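PDB 5M45: acetone carboxylase alpha subunit from Xanthobacter autotrophicus Py2, which is the alpha chain of a multisubunit carboxylase, carries a bound manganese ion, and belongs to the hydantoinase B/oxoprolinase family. Local coordinates for residues G113-A118 with D153-V158; I119-E124 with P766-V771; F139-S144 with I201-V206; D391-A396 with M760-L765. One frame throughout, in Å; residues are numbered along the deposited sequence.

Contact 1. Residues G113-A118 with D153-V158. With MN (manganese (II) ion), chain M; AE4 (3,6,9,12,15-pentaoxaheptadecan-1-ol), chain P.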
# COMPACT_ATOMS: atom_id res chain seq x y z
N GLY A 113 1.97 -24.13 6.67
CA GLY A 113 3.28 -23.81 6.10
C GLY A 113 3.60 -22.34 5.98
O GLY A 113 4.70 -21.93 6.33
N THR A 114 2.65 -21.51 5.50
CA THR A 114 2.92 -20.05 5.32
C THR A 114 3.21 -19.34 6.65
O THR A 114 4.15 -18.55 6.75
CB THR A 114 1.82 -19.30 4.58
OG1 THR A 114 0.64 -19.28 5.38
CG2 THR A 114 1.50 -19.94 3.26
N MET A 115 2.45 -19.62 7.69
CA MET A 115 2.62 -18.94 9.01
C MET A 115 3.93 -19.41 9.69
O MET A 115 4.64 -18.61 10.32
CB MET A 115 1.41 -19.12 9.92
CG MET A 115 0.16 -18.38 9.44
SD MET A 115 -1.31 -18.45 10.52
CE MET A 115 -1.71 -20.17 10.54
N GLY A 116 4.26 -20.70 9.53
CA GLY A 116 5.56 -21.19 10.02
C GLY A 116 6.75 -20.54 9.31
O GLY A 116 7.78 -20.20 9.96
N ALA A 117 6.63 -20.37 7.99
CA ALA A 117 7.67 -19.70 7.23
C ALA A 117 7.81 -18.21 7.63
O ALA A 117 8.90 -17.68 7.59
CB ALA A 117 7.44 -19.86 5.73
N ALA A 118 6.72 -17.56 8.00
CA ALA A 118 6.78 -16.18 8.52
C ALA A 118 7.51 -16.13 9.88
O ALA A 118 8.34 -15.23 10.11
CB ALA A 118 5.41 -15.55 8.64
N ASP A 153 -5.04 -13.31 2.54
CA ASP A 153 -4.92 -14.21 3.66
C ASP A 153 -4.07 -13.54 4.76
O ASP A 153 -2.83 -13.52 4.67
CB ASP A 153 -4.36 -15.55 3.25
CG ASP A 153 -5.32 -16.33 2.38
OD1 ASP A 153 -6.55 -16.05 2.43
OD2 ASP A 153 -4.89 -17.24 1.62
N ILE A 154 -4.73 -13.00 5.77
CA ILE A 154 -4.06 -12.26 6.81
C ILE A 154 -3.74 -13.16 8.01
O ILE A 154 -4.65 -13.87 8.53
CB ILE A 154 -4.93 -11.07 7.32
CG1 ILE A 154 -5.44 -10.19 6.15
CG2 ILE A 154 -4.16 -10.26 8.35
CD1 ILE A 154 -4.36 -9.48 5.38
N HIS A 155 -2.48 -13.13 8.45
CA HIS A 155 -2.02 -13.86 9.64
C HIS A 155 -1.92 -12.95 10.89
O HIS A 155 -1.42 -11.83 10.79
CB HIS A 155 -0.61 -14.47 9.47
CG HIS A 155 -0.36 -15.13 8.15
ND1 HIS A 155 0.91 -15.23 7.62
CD2 HIS A 155 -1.19 -15.75 7.28
CE1 HIS A 155 0.85 -15.88 6.46
NE2 HIS A 155 -0.42 -16.20 6.23
N THR A 156 -2.37 -13.48 12.05
CA THR A 156 -2.08 -12.94 13.37
C THR A 156 -1.25 -14.02 14.10
O THR A 156 -1.64 -15.19 14.13
CB THR A 156 -3.35 -12.61 14.17
OG1 THR A 156 -4.10 -11.58 13.51
CG2 THR A 156 -3.01 -12.13 15.61
N ILE A 157 -0.07 -13.63 14.59
CA ILE A 157 0.90 -14.54 15.23
C ILE A 157 1.27 -14.02 16.66
O ILE A 157 1.64 -12.86 16.83
CB ILE A 157 2.16 -14.68 14.34
CG1 ILE A 157 1.84 -15.33 12.98
CG2 ILE A 157 3.22 -15.52 15.04
CD1 ILE A 157 2.91 -15.04 11.92
N VAL A 158 1.11 -14.88 17.67
CA VAL A 158 1.34 -14.52 19.09
C VAL A 158 2.36 -15.53 19.68
O VAL A 158 2.15 -16.75 19.59
CB VAL A 158 0.02 -14.59 19.88
CG1 VAL A 158 0.27 -14.38 21.36
CG2 VAL A 158 -0.97 -13.58 19.33
MN MN M . -7.25 -16.55 0.57
C2 AE4 P . 18.48 -32.22 1.90
C3 AE4 P . 18.68 -31.15 2.97
O4 AE4 P . 17.89 -31.48 4.12
C5 AE4 P . 18.30 -30.86 5.35
C6 AE4 P . 17.10 -30.69 6.29
O7 AE4 P . 16.70 -29.31 6.43
C8 AE4 P . 16.06 -28.80 5.25
C9 AE4 P . 15.75 -27.32 5.45
C11 AE4 P . 13.42 -27.04 4.92
O10 AE4 P . 14.41 -27.20 5.93
C12 AE4 P . 12.25 -27.95 5.24
O13 AE4 P . 11.34 -27.32 6.13
C14 AE4 P . 10.02 -27.83 6.00
C15 AE4 P . 9.13 -27.27 7.11
O16 AE4 P . 8.86 -25.90 6.82
C17 AE4 P . 7.60 -25.66 6.20
C18 AE4 P . 7.40 -24.15 6.13
O19 AE4 P . 7.47 -23.59 7.46

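Contact 2. Residues I119-E124 with P766-V771. With MG (magnesium ion), chain Q; AE4 (3,6,9,12,15-pentaoxaheptadecan-1-ol), chain P.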
# COMPACT_ATOMS: atom_id res chain seq x y z
N ILE A 119 7.20 -17.07 10.77
CA ILE A 119 7.93 -17.19 12.04
C ILE A 119 9.45 -17.41 11.76
O ILE A 119 10.29 -16.75 12.37
CB ILE A 119 7.36 -18.33 12.90
CG1 ILE A 119 5.98 -17.97 13.44
CG2 ILE A 119 8.28 -18.63 14.09
CD1 ILE A 119 5.12 -19.16 13.87
N LYS A 120 9.77 -18.29 10.81
CA LYS A 120 11.17 -18.56 10.50
C LYS A 120 11.90 -17.32 9.90
O LYS A 120 13.10 -17.12 10.15
CB LYS A 120 11.31 -19.80 9.60
CG LYS A 120 10.90 -21.09 10.31
CD LYS A 120 10.59 -22.25 9.36
CE LYS A 120 9.88 -23.37 10.09
NZ LYS A 120 9.59 -24.54 9.24
N TYR A 121 11.19 -16.49 9.13
CA TYR A 121 11.74 -15.22 8.66
C TYR A 121 12.13 -14.30 9.86
O TYR A 121 13.20 -13.68 9.86
CB TYR A 121 10.76 -14.50 7.71
CG TYR A 121 11.33 -13.24 7.08
CD1 TYR A 121 12.09 -13.31 5.90
CD2 TYR A 121 11.14 -11.98 7.64
CE1 TYR A 121 12.61 -12.17 5.31
CE2 TYR A 121 11.66 -10.82 7.05
CZ TYR A 121 12.39 -10.91 5.89
OH TYR A 121 12.93 -9.81 5.30
N MET A 122 11.25 -14.20 10.85
CA MET A 122 11.56 -13.46 12.09
C MET A 122 12.77 -14.02 12.82
O MET A 122 13.64 -13.26 13.29
CB MET A 122 10.33 -13.37 13.04
CG MET A 122 9.13 -12.59 12.46
SD MET A 122 7.82 -12.19 13.63
CE MET A 122 6.87 -13.68 13.69
N ILE A 123 12.86 -15.33 12.89
CA ILE A 123 14.00 -16.02 13.51
C ILE A 123 15.30 -15.64 12.78
O ILE A 123 16.26 -15.16 13.39
CB ILE A 123 13.79 -17.55 13.53
CG1 ILE A 123 12.61 -17.89 14.45
CG2 ILE A 123 15.07 -18.26 13.99
CD1 ILE A 123 12.24 -19.36 14.51
N GLU A 124 15.30 -15.80 11.47
CA GLU A 124 16.48 -15.63 10.64
C GLU A 124 16.93 -14.18 10.47
O GLU A 124 18.09 -13.92 10.14
CB GLU A 124 16.17 -16.22 9.28
CG GLU A 124 17.33 -16.56 8.43
CD GLU A 124 18.27 -17.67 8.97
OE1 GLU A 124 19.17 -17.95 8.16
OE2 GLU A 124 18.24 -18.24 10.11
N PRO A 766 18.94 -4.45 1.51
CA PRO A 766 19.82 -4.54 2.70
C PRO A 766 19.18 -5.22 3.91
O PRO A 766 17.97 -5.01 4.17
CB PRO A 766 20.11 -3.06 3.04
CG PRO A 766 19.89 -2.32 1.72
CD PRO A 766 18.75 -3.05 1.07
N ASP A 767 19.97 -6.01 4.64
CA ASP A 767 19.54 -6.70 5.88
C ASP A 767 18.46 -7.80 5.67
O ASP A 767 17.89 -8.26 6.65
CB ASP A 767 19.06 -5.69 6.95
CG ASP A 767 18.95 -6.30 8.39
OD1 ASP A 767 19.91 -7.03 8.79
OD2 ASP A 767 17.92 -6.02 9.11
N VAL A 768 18.20 -8.23 4.44
CA VAL A 768 17.21 -9.27 4.15
C VAL A 768 17.88 -10.66 4.05
O VAL A 768 18.76 -10.89 3.18
CB VAL A 768 16.42 -8.96 2.86
CG1 VAL A 768 15.46 -10.09 2.51
CG2 VAL A 768 15.64 -7.64 3.02
N HIS A 769 17.47 -11.58 4.92
CA HIS A 769 17.96 -12.96 4.91
C HIS A 769 16.79 -13.90 4.61
O HIS A 769 15.88 -14.03 5.44
CB HIS A 769 18.54 -13.31 6.28
CG HIS A 769 19.60 -12.36 6.74
ND1 HIS A 769 19.31 -11.13 7.31
CD2 HIS A 769 20.95 -12.45 6.69
CE1 HIS A 769 20.44 -10.51 7.61
NE2 HIS A 769 21.45 -11.29 7.24
N THR A 770 16.77 -14.53 3.44
CA THR A 770 15.62 -15.37 3.09
C THR A 770 15.86 -16.79 3.59
O THR A 770 17.01 -17.23 3.72
CB THR A 770 15.33 -15.36 1.57
OG1 THR A 770 16.52 -15.62 0.85
CG2 THR A 770 14.84 -14.03 1.10
N VAL A 771 14.78 -17.51 3.89
CA VAL A 771 14.88 -18.88 4.41
C VAL A 771 14.73 -19.86 3.23
O VAL A 771 13.80 -19.73 2.46
CB VAL A 771 13.82 -19.17 5.50
CG1 VAL A 771 14.09 -20.53 6.18
CG2 VAL A 771 13.80 -18.04 6.53
MG MG Q . 20.35 -11.09 1.48
C2 AE4 P . 18.48 -32.22 1.90
C3 AE4 P . 18.68 -31.15 2.97
O4 AE4 P . 17.89 -31.48 4.12
C5 AE4 P . 18.30 -30.86 5.35
C6 AE4 P . 17.10 -30.69 6.29
O7 AE4 P . 16.70 -29.31 6.43
C8 AE4 P . 16.06 -28.80 5.25
C9 AE4 P . 15.75 -27.32 5.45
C11 AE4 P . 13.42 -27.04 4.92
O10 AE4 P . 14.41 -27.20 5.93
C12 AE4 P . 12.25 -27.95 5.24
O13 AE4 P . 11.34 -27.32 6.13
C14 AE4 P . 10.02 -27.83 6.00
C15 AE4 P . 9.13 -27.27 7.11
O16 AE4 P . 8.86 -25.90 6.82
C17 AE4 P . 7.60 -25.66 6.20
C18 AE4 P . 7.40 -24.15 6.13
O19 AE4 P . 7.47 -23.59 7.46
O HOH W 1 20.76 -8.80 1.80

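Contact 3. Residues F139-S144 with I201-V206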
# COMPACT_ATOMS: atom_id res chain seq x y z
N PHE A 139 1.69 -9.90 16.50
CA PHE A 139 2.25 -9.70 15.17
C PHE A 139 1.18 -9.91 14.09
O PHE A 139 0.29 -10.74 14.25
CB PHE A 139 3.50 -10.61 14.93
CG PHE A 139 4.67 -10.28 15.82
CD1 PHE A 139 5.62 -9.33 15.44
CD2 PHE A 139 4.85 -10.92 17.05
CE1 PHE A 139 6.70 -9.01 16.27
CE2 PHE A 139 5.92 -10.61 17.89
CZ PHE A 139 6.85 -9.66 17.51
N CYS A 140 1.25 -9.15 13.01
CA CYS A 140 0.40 -9.36 11.85
C CYS A 140 1.27 -9.47 10.60
O CYS A 140 2.28 -8.80 10.49
CB CYS A 140 -0.63 -8.23 11.74
SG CYS A 140 -1.84 -8.40 10.40
N ASN A 141 0.86 -10.32 9.67
CA ASN A 141 1.65 -10.57 8.44
C ASN A 141 0.79 -11.07 7.30
O ASN A 141 -0.17 -11.83 7.52
CB ASN A 141 2.74 -11.62 8.77
CG ASN A 141 3.55 -12.02 7.56
OD1 ASN A 141 4.41 -11.27 7.09
ND2 ASN A 141 3.25 -13.19 7.01
N ASN A 142 1.12 -10.64 6.07
CA ASN A 142 0.56 -11.26 4.86
C ASN A 142 1.50 -11.28 3.65
O ASN A 142 1.04 -11.52 2.52
CB ASN A 142 -0.78 -10.60 4.48
CG ASN A 142 -0.60 -9.21 3.90
OD1 ASN A 142 0.50 -8.67 3.94
ND2 ASN A 142 -1.67 -8.64 3.32
N ASP A 143 2.80 -11.04 3.86
CA ASP A 143 3.73 -10.74 2.77
C ASP A 143 4.06 -11.98 1.92
O ASP A 143 4.70 -12.92 2.40
CB ASP A 143 5.01 -10.14 3.40
CG ASP A 143 6.03 -9.64 2.40
OD1 ASP A 143 5.78 -9.68 1.15
OD2 ASP A 143 7.09 -9.18 2.89
N SER A 144 3.61 -11.99 0.66
CA SER A 144 3.90 -13.11 -0.23
C SER A 144 5.38 -13.25 -0.62
O SER A 144 5.80 -14.35 -1.01
CB SER A 144 3.03 -13.08 -1.49
OG SER A 144 1.67 -13.26 -1.16
N ILE A 201 1.87 -6.41 4.53
CA ILE A 201 2.33 -6.24 5.91
C ILE A 201 3.46 -7.28 6.16
O ILE A 201 3.21 -8.47 6.05
CB ILE A 201 1.16 -6.53 6.88
CG1 ILE A 201 -0.10 -5.67 6.53
CG2 ILE A 201 1.57 -6.29 8.32
CD1 ILE A 201 -1.43 -6.44 6.69
N THR A 202 4.68 -6.83 6.51
CA THR A 202 5.81 -7.76 6.72
C THR A 202 6.12 -7.97 8.21
O THR A 202 6.85 -7.19 8.80
CB THR A 202 7.07 -7.29 5.96
OG1 THR A 202 6.80 -7.17 4.57
CG2 THR A 202 8.24 -8.29 6.15
N CYS A 203 5.55 -9.02 8.80
CA CYS A 203 5.78 -9.38 10.22
C CYS A 203 5.79 -8.15 11.17
O CYS A 203 6.68 -7.96 12.02
CB CYS A 203 7.07 -10.22 10.33
SG CYS A 203 6.94 -11.87 9.57
N ARG A 204 4.73 -7.34 11.06
CA ARG A 204 4.64 -6.08 11.81
C ARG A 204 4.19 -6.34 13.25
O ARG A 204 3.26 -7.12 13.49
CB ARG A 204 3.67 -5.15 11.10
CG ARG A 204 3.43 -3.80 11.79
CD ARG A 204 2.64 -2.83 10.92
NE ARG A 204 2.32 -1.62 11.67
CZ ARG A 204 1.70 -0.55 11.15
NH1 ARG A 204 1.35 -0.50 9.87
NH2 ARG A 204 1.42 0.50 11.92
N LYS A 205 4.83 -5.69 14.22
CA LYS A 205 4.30 -5.71 15.59
C LYS A 205 3.15 -4.68 15.67
O LYS A 205 3.38 -3.48 15.62
CB LYS A 205 5.38 -5.41 16.66
CG LYS A 205 4.87 -5.67 18.09
CD LYS A 205 5.83 -5.32 19.21
CE LYS A 205 7.13 -6.08 19.06
NZ LYS A 205 8.00 -6.05 20.27
N VAL A 206 1.92 -5.19 15.77
CA VAL A 206 0.70 -4.37 15.75
C VAL A 206 0.04 -4.19 17.14
O VAL A 206 -0.96 -3.46 17.26
CB VAL A 206 -0.34 -4.92 14.77
CG1 VAL A 206 0.23 -4.88 13.33
CG2 VAL A 206 -0.86 -6.32 15.14

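Contact 4. Residues D391-A396 with M760-L765. With MG (magnesium ion), chain Q.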
# COMPACT_ATOMS: atom_id res chain seq x y z
N ASP A 391 12.35 -14.82 -8.98
CA ASP A 391 13.59 -14.10 -8.62
C ASP A 391 13.48 -12.59 -8.82
O ASP A 391 14.50 -11.90 -9.08
CB ASP A 391 14.76 -14.70 -9.45
CG ASP A 391 14.55 -14.51 -10.99
OD1 ASP A 391 13.48 -14.15 -11.46
OD2 ASP A 391 15.53 -14.70 -11.75
N ASP A 392 12.25 -12.04 -8.70
CA ASP A 392 12.04 -10.60 -8.85
C ASP A 392 11.04 -10.07 -7.83
O ASP A 392 9.93 -10.57 -7.73
CB ASP A 392 11.58 -10.22 -10.27
CG ASP A 392 11.66 -8.72 -10.52
OD1 ASP A 392 10.78 -7.95 -10.07
OD2 ASP A 392 12.66 -8.27 -11.14
N ARG A 393 11.45 -9.04 -7.11
CA ARG A 393 10.69 -8.49 -5.99
C ARG A 393 9.48 -7.68 -6.40
O ARG A 393 8.78 -7.20 -5.53
CB ARG A 393 11.60 -7.65 -5.07
CG ARG A 393 12.15 -6.36 -5.65
CD ARG A 393 13.10 -5.71 -4.65
NE ARG A 393 13.66 -4.44 -5.12
CZ ARG A 393 13.07 -3.25 -5.05
NH1 ARG A 393 13.70 -2.18 -5.51
NH2 ARG A 393 11.86 -3.09 -4.54
N ARG A 394 9.22 -7.52 -7.72
CA ARG A 394 8.05 -6.77 -8.21
C ARG A 394 6.81 -7.60 -8.51
O ARG A 394 5.79 -7.01 -8.86
CB ARG A 394 8.39 -5.95 -9.47
CG ARG A 394 9.43 -4.86 -9.22
CD ARG A 394 9.97 -4.26 -10.51
NE ARG A 394 10.68 -5.27 -11.25
CZ ARG A 394 11.11 -5.15 -12.49
NH1 ARG A 394 10.90 -4.04 -13.20
NH2 ARG A 394 11.72 -6.17 -13.06
N VAL A 395 6.88 -8.93 -8.41
CA VAL A 395 5.79 -9.77 -8.88
C VAL A 395 4.50 -9.55 -8.04
O VAL A 395 4.58 -9.25 -6.82
CB VAL A 395 6.14 -11.28 -8.96
CG1 VAL A 395 7.29 -11.49 -9.96
CG2 VAL A 395 6.49 -11.86 -7.61
N ALA A 396 3.35 -9.70 -8.71
CA ALA A 396 2.04 -9.68 -8.04
C ALA A 396 1.49 -11.10 -7.79
O ALA A 396 1.81 -12.06 -8.52
CB ALA A 396 1.06 -8.87 -8.88
N MET A 760 15.60 -8.67 -10.09
CA MET A 760 16.22 -8.32 -8.81
C MET A 760 15.43 -8.98 -7.68
O MET A 760 14.28 -8.62 -7.41
CB MET A 760 16.25 -6.80 -8.65
CG MET A 760 16.99 -6.26 -7.44
SD MET A 760 16.69 -4.47 -7.11
CE MET A 760 18.03 -4.16 -5.95
N ASP A 761 16.06 -9.95 -7.03
CA ASP A 761 15.44 -10.71 -5.93
C ASP A 761 15.33 -9.90 -4.62
O ASP A 761 16.14 -9.01 -4.37
CB ASP A 761 16.22 -12.02 -5.68
CG ASP A 761 15.48 -12.97 -4.75
OD1 ASP A 761 14.47 -13.55 -5.18
OD2 ASP A 761 15.89 -13.11 -3.55
N ILE A 762 14.33 -10.21 -3.80
CA ILE A 762 14.16 -9.56 -2.49
C ILE A 762 15.40 -9.69 -1.59
O ILE A 762 15.69 -8.79 -0.81
CB ILE A 762 12.88 -10.03 -1.77
CG1 ILE A 762 12.56 -9.15 -0.54
CG2 ILE A 762 12.95 -11.50 -1.34
CD1 ILE A 762 12.40 -7.67 -0.84
N SER A 763 16.15 -10.79 -1.70
CA SER A 763 17.38 -10.95 -0.89
C SER A 763 18.52 -9.98 -1.25
O SER A 763 19.46 -9.89 -0.49
CB SER A 763 17.91 -12.38 -0.97
OG SER A 763 18.24 -12.70 -2.35
N GLU A 764 18.42 -9.26 -2.37
CA GLU A 764 19.37 -8.21 -2.73
C GLU A 764 19.16 -6.91 -1.94
O GLU A 764 20.01 -6.05 -1.98
CB GLU A 764 19.36 -7.94 -4.26
CG GLU A 764 19.77 -9.20 -5.04
CD GLU A 764 19.61 -9.09 -6.54
OE1 GLU A 764 20.11 -8.07 -7.06
OE2 GLU A 764 18.97 -9.98 -7.21
N LEU A 765 18.03 -6.72 -1.24
CA LEU A 765 17.85 -5.50 -0.45
C LEU A 765 18.60 -5.60 0.89
O LEU A 765 18.87 -6.71 1.37
CB LEU A 765 16.37 -5.20 -0.24
CG LEU A 765 15.51 -4.85 -1.46
CD1 LEU A 765 14.13 -4.38 -1.04
CD2 LEU A 765 16.11 -3.80 -2.38
MG MG Q . 20.35 -11.09 1.48
O HOH W 1 20.76 -8.80 1.80

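Contact 1. Residues G113-A118 with D153-V158
M115 lays its CG squarely over one face of the H155 ring, a CH-pi contact with CG 3.6 Å from the ring centroid and only 12° off the ring normal. The M115 chain runs on from CG with chi2 near 180° (-176°), and SD lies obliquely to the same ring, 4.6 Å from its centroid. One contact is purely apolar, CD1 of I157 on CB of A118 at 4.2 Å; the same methyl also touches the M115 carbonyl oxygen.

On the polar side, T114 crosses H155 at about a right angle, its OG1 standing 3.4 Å from H155 NE2. That hydroxyl has its main partner in H111, whose ring also meets the H155 ring. D153, at the start of the strand, binds the manganese ion through OD1 at 2.0 Å; H150 and H175 supply further ligands. On the helix, O19 of the bound 3,6,9,12,15-pentaoxaheptadecan-1-ol makes a weak hydrogen bond to the G113 carbonyl.

The helical segment 113-118 crosses strand segment 153-158 at -53°, with M115 and H155 nearest in register. This is helix-on-sheet packing, helix 111-124 on the antiparallel sheet, whose strand runs directly out of a metal site of two histidines and an aspartate.

Contact 2. Residues I119-E124 with P766-V771
No hydrogen bond joins these two segments, although Y121, E124 and H769 all bring polar groups to the contact; what holds across it is van der Waals touch. V771 does much of this with one methyl: CG2 sits 3.8 Å from the K120 carbonyl oxygen and also touches CB of E124 at 4.1 Å, so it rests on the last turn of the helix.

Y121 has its ring anti to the backbone N (chi1 -174°), which carries the phenol out to the loop. CE1 passes the H769 carbonyl oxygen obliquely at 3.8 Å, and OH ends 3.8 Å from CG1 of V768. The hydroxyl is hydrogen-bonded to H218 and R222 of the second subunit, so the subunit interface fixes the tip of this side chain.

With CG anti to the backbone N (chi1 -161°), E124 brings CG to 4.1 Å from CB of H769; the chain then bends at chi2, its carboxylate plane stands 87° from the imidazole, and OE2 pairs instead with K25. K120 starts toward V771, but its extended chain carries NZ away to the 3,6,9,12,15-pentaoxaheptadecan-1-ol, where it donates to O19 at 2.9 Å and also forms a salt bridge with D100. The V768 carbonyl oxygen binds a magnesium ion at 2.3 Å, so the loop is tied to the metal right beside its helix contact.

The C-terminal loop therefore lies against the end of helix 111-124, with helix 24-38 beside both through R28 and strand 165-175 meeting the helix through I119 and M122.

Contact 3. Residues F139-S144 with I201-V206
F139 and K205 form a non-hydrogen-bonded pair in an antiparallel sheet, next to the hydrogen-bonded pair of C140 and R204, where C140 N donates to R204 O at 2.9 Å and R204 N returns a bond to C140 O. The F139 ring has K205 CG over one face and the C203 carbonyl oxygen at its edge, while on the other face of the sheet C140 CB packs against V206 CG1.

Where the regular pairing ends, backbone and asparagine side-chain bonds carry on together. From N141, CB faces C203 N and CA, CG lies by C203 N and I201 O, and OD1 accepts from C203 N at 3.0 Å and lies near C203 SG; CG anti to the backbone N (chi1 176°) turns the amide across to the C203 backbone. N142 N donates to I201 O, and N142 OD1 accepts from I201 N at 2.7 Å, almost straight at 169°. The ND2 of N142 is bonded to P151 and Y199 carbonyls, which fixes the turn of its amide.

R222 of the second subunit forms a salt bridge to D143 OD2, bringing the subunit interface to this end of the contact. That same oxygen, D143 OD2, accepts a hydrogen bond from T202 OG1 at 2.6 Å, met from above the carboxylate plane.

Contact 4. Residues D391-A396 with M760-L765
The backbones meet where R393 N donates to M760 O at 2.9 Å, beside a CA-H...O contact from D392 CA to the same oxygen, and residues 392-395 make a type I beta turn. An Asx turn lies within it, for D392 OD1 accepts from R394 N.

The D392 carboxylate is gripped four times. R394 takes it side-on, NE to OD1 at 2.9 Å and NH2 to OD2, with both oxygens close to the guanidinium plane. M760 N reaches OD2 at 3.1 Å from the opposite face to R394 NH2. Two donors on each oxygen hold the carboxylate's rotation, and the charge pairing probably favours its ionised form.

R393 leaves its backbone with CG between N and the carbonyl carbon (chi1 67°) and runs extended to NE, side by side with M760. L765 crosses it at about a right angle, laying CD2 over one face of the guanidinium, 3.7 Å from NE. NH1 and NH2 go on to backbone carbonyls of R225 and V224 in the second subunit, so this arginine links the loop pair to the interface.

On the other segment, D761 makes a second Asx turn: OD2 accepts from S763 N and, through its anti lone pair, from S763 OG at 2.7 Å. Within the short 3-10 segment 762-764, the S763 carbonyl oxygen binds a magnesium ion at 2.5 Å. At the guanidinium edge, R393 NE points almost straight at M760 SD, 3.6 Å away at 168°, a weak hydrogen bond to sulfur.

In the fold
Contacts 1 and 3 are buried and share the antiparallel sheet: strand 153-162 lies beside strand 138-141, with H155 N probably bonded to N141 O. Contact 2 uses the same helix as contact 1 but sits farther out and is only partly buried; its M122 packs on C203 and F139 of contact 3. Contact 4 is buried although it joins two loops; it meets contact 2 through V768 and I762, and one magnesium ion and its water serve both. The chemistry follows: ring and methyl packing in contact 1, van der Waals touch without hydrogen bonds in contact 2, backbone and amide bonds in contact 3, carboxylate and guanidinium bonding in contact 4. Contacts 2, 3 and 4 all reach the second subunit.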